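Local coordinates for 2-oxo-1,2-dihydroquinoline 8-monooxygenase, oxygenase component (Pseudomonas putida, PDB 1Z02), which probably acts as the terminal oxygenase of 2-oxo-1,2-dihydroquinoline 8-monooxygenase, using a Rieske [2Fe-2S] cluster and a mononuclear iron to hydroxylate its substrate, at residues M201-G207 with D324-E330. Numbering follows the deposited sequence.
Sequences MHRTGFG and DTHEYWE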
loop_
_atom_site.group_PDB
_atom_site.type_symbol
_atom_site.label_atom_id
_atom_site.label_comp_id
_atom_site.label_asym_id
_atom_site.label_seq_id
_atom_site.Cartn_x
_atom_site.Cartn_y
_atom_site.Cartn_z
ATOM N N MET A 201 8.349 16.612 -23.014
ATOM C CA MET A 201 7.916 15.371 -22.392
ATOM C C MET A 201 7.091 15.647 -21.150
ATOM O O MET A 201 7.051 16.776 -20.652
ATOM C CB MET A 201 9.146 14.588 -21.964
ATOM C CG MET A 201 9.954 15.351 -20.909
ATOM S SD MET A 201 11.558 14.627 -20.585
ATOM C CE MET A 201 12.217 15.755 -19.487
ATOM N N HIS A 202 6.425 14.605 -20.663
ATOM C CA HIS A 202 5.666 14.704 -19.426
ATOM C C HIS A 202 5.875 13.397 -18.661
ATOM O O HIS A 202 5.850 12.307 -19.239
ATOM C CB HIS A 202 4.184 15.029 -19.685
ATOM C CG HIS A 202 3.436 13.995 -20.457
ATOM N ND1 HIS A 202 2.968 12.829 -19.887
ATOM C CD2 HIS A 202 2.998 13.983 -21.738
ATOM C CE1 HIS A 202 2.274 12.151 -20.779
ATOM N NE2 HIS A 202 2.276 12.832 -21.913
ATOM N N ARG A 203 6.147 13.523 -17.368
ATOM C CA ARG A 203 6.399 12.361 -16.530
ATOM C C ARG A 203 5.609 12.434 -15.239
ATOM O O ARG A 203 5.474 13.502 -14.645
ATOM C CB ARG A 203 7.889 12.280 -16.189
ATOM C CG ARG A 203 8.812 12.241 -17.392
ATOM C CD ARG A 203 10.267 12.336 -16.963
ATOM N NE ARG A 203 10.682 13.718 -16.733
ATOM C CZ ARG A 203 11.867 14.066 -16.232
ATOM N NH1 ARG A 203 12.757 13.160 -15.895
ATOM N NH2 ARG A 203 12.195 15.329 -16.094
ATOM N N THR A 204 5.105 11.290 -14.794
ATOM C CA THR A 204 4.338 11.244 -13.562
ATOM C C THR A 204 5.254 11.564 -12.390
ATOM O O THR A 204 6.333 10.972 -12.245
ATOM C CB THR A 204 3.706 9.858 -13.351
ATOM O OG1 THR A 204 2.918 9.519 -14.497
ATOM C CG2 THR A 204 2.804 9.868 -12.131
ATOM N N GLY A 205 4.828 12.529 -11.577
ATOM C CA GLY A 205 5.581 12.931 -10.402
ATOM C C GLY A 205 4.931 12.337 -9.166
ATOM O O GLY A 205 3.707 12.251 -9.084
ATOM N N PHE A 206 5.734 11.913 -8.202
ATOM C CA PHE A 206 5.183 11.308 -6.998
ATOM C C PHE A 206 5.147 12.304 -5.862
ATOM O O PHE A 206 6.150 12.589 -5.239
ATOM C CB PHE A 206 5.999 10.073 -6.654
ATOM C CG PHE A 206 6.153 9.146 -7.819
ATOM C CD1 PHE A 206 7.310 9.162 -8.593
ATOM C CD2 PHE A 206 5.094 8.342 -8.215
ATOM C CE1 PHE A 206 7.403 8.393 -9.753
ATOM C CE2 PHE A 206 5.178 7.574 -9.369
ATOM C CZ PHE A 206 6.339 7.604 -10.142
ATOM N N GLY A 207 3.954 12.842 -5.641
ATOM C CA GLY A 207 3.716 13.839 -4.621
ATOM C C GLY A 207 2.652 14.793 -5.133
ATOM O O GLY A 207 2.302 14.765 -6.314
ATOM N N ASP A 324 -2.079 13.077 -4.569
ATOM C CA ASP A 324 -0.684 12.837 -4.237
ATOM C C ASP A 324 0.180 12.420 -5.427
ATOM O O ASP A 324 1.266 11.883 -5.249
ATOM C CB ASP A 324 -0.544 11.841 -3.074
ATOM C CG ASP A 324 -0.826 10.413 -3.472
ATOM O OD1 ASP A 324 -0.640 9.528 -2.605
ATOM O OD2 ASP A 324 -1.222 10.168 -4.629
ATOM N N THR A 325 -0.321 12.660 -6.640
ATOM C CA THR A 325 0.424 12.390 -7.874
ATOM C C THR A 325 0.046 13.473 -8.868
ATOM O O THR A 325 -1.060 14.018 -8.810
ATOM C CB THR A 325 0.120 10.998 -8.509
ATOM O OG1 THR A 325 -1.274 10.879 -8.807
ATOM C CG2 THR A 325 0.539 9.880 -7.572
ATOM N N HIS A 326 0.973 13.805 -9.757
ATOM C CA HIS A 326 0.756 14.827 -10.774
ATOM C C HIS A 326 1.560 14.465 -12.009
ATOM O O HIS A 326 2.476 13.640 -11.946
ATOM C CB HIS A 326 1.209 16.205 -10.280
ATOM C CG HIS A 326 2.671 16.288 -9.967
ATOM N ND1 HIS A 326 3.220 15.743 -8.825
ATOM C CD2 HIS A 326 3.705 16.827 -10.659
ATOM C CE1 HIS A 326 4.526 15.940 -8.827
ATOM N NE2 HIS A 326 4.848 16.594 -9.930
ATOM N N GLU A 327 1.220 15.080 -13.134
ATOM C CA GLU A 327 1.934 14.825 -14.383
ATOM C C GLU A 327 2.754 16.084 -14.688
ATOM O O GLU A 327 2.206 17.143 -14.968
ATOM C CB GLU A 327 0.939 14.534 -15.513
ATOM C CG GLU A 327 1.560 13.949 -16.780
ATOM C CD GLU A 327 2.141 12.566 -16.573
ATOM O OE1 GLU A 327 2.046 12.022 -15.459
ATOM O OE2 GLU A 327 2.706 12.011 -17.531
ATOM N N TYR A 328 4.073 15.955 -14.610
ATOM C CA TYR A 328 4.978 17.076 -14.839
ATOM C C TYR A 328 5.365 17.242 -16.315
ATOM O O TYR A 328 6.053 16.398 -16.897
ATOM C CB TYR A 328 6.214 16.878 -13.959
ATOM C CG TYR A 328 7.373 17.816 -14.213
ATOM C CD1 TYR A 328 7.191 19.203 -14.265
ATOM C CD2 TYR A 328 8.672 17.317 -14.322
ATOM C CE1 TYR A 328 8.283 20.069 -14.414
ATOM C CE2 TYR A 328 9.765 18.169 -14.466
ATOM C CZ TYR A 328 9.568 19.542 -14.507
ATOM O OH TYR A 328 10.669 20.364 -14.614
ATOM N N TRP A 329 4.903 18.338 -16.913
ATOM C CA TRP A 329 5.190 18.636 -18.311
ATOM C C TRP A 329 6.350 19.610 -18.453
ATOM O O TRP A 329 6.466 20.565 -17.685
ATOM C CB TRP A 329 3.961 19.244 -18.994
ATOM C CG TRP A 329 2.821 18.292 -19.191
ATOM C CD1 TRP A 329 2.071 17.684 -18.220
ATOM C CD2 TRP A 329 2.276 17.862 -20.446
ATOM N NE1 TRP A 329 1.094 16.906 -18.798
ATOM C CE2 TRP A 329 1.198 16.997 -20.162
ATOM C CE3 TRP A 329 2.598 18.125 -21.786
ATOM C CZ2 TRP A 329 0.435 16.393 -21.169
ATOM C CZ3 TRP A 329 1.841 17.525 -22.786
ATOM C CH2 TRP A 329 0.772 16.670 -22.471
ATOM N N GLU A 330 7.210 19.346 -19.436
ATOM C CA GLU A 330 8.352 20.206 -19.746
ATOM C C GLU A 330 8.418 20.333 -21.259
ATOM O O GLU A 330 8.698 19.352 -21.935
ATOM C CB GLU A 330 9.676 19.587 -19.310
ATOM C CG GLU A 330 9.870 19.377 -17.847
ATOM C CD GLU A 330 11.183 18.694 -17.581
ATOM O OE1 GLU A 330 12.241 19.322 -17.801
ATOM O OE2 GLU A 330 11.157 17.518 -17.176
HETATM O O HOH W 1 8.645 15.944 -17.348
#
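Met201, Arg203 and Gly205 form antiparallel hydrogen-bonded pairs with Glu330, Tyr328 and His326, the segments 201-206 and 325-330 running at 147° to each other. On the face bearing His202, Thr204 and Glu327, one carboxylate grips two residues, two positions apart, on the adjacent strand. Glu327 OE2 accepts from His202 ND1 (2.5 Å) through its anti lone pair, while OE1 takes the Thr204 OG1 hydroxyl (2.8 Å) on its syn side; a bend at chi2 (66°) in the Glu327 side chain brings the carboxylate toward the other strand. His202 CB sits over the five-membered ring of Trp329, and the imidazole makes an offset stack with the six-membered ring, centroids 4.3 Å apart. On the other face, Arg203 NH2 forms a salt bridge with Glu330 OE2 (2.7 Å), the two flat groups nearly coplanar, and a water ties Arg203 NE to Glu330 OE2 and Tyr328 O. Gly205 CA lies over one face of the His326 ring, whose ND1 donates to Gly207 O (2.8 Å). The side chain of Tyr328, hydrogen-bonded to Glu316, is about 5 Å from that of the iron ligand Asp365. Strand 196-206 is outermost, within this chain, in the antiparallel sheet of the Bet v 1-like catalytic domain of Rieske oxygenases, with 325-335 next to it.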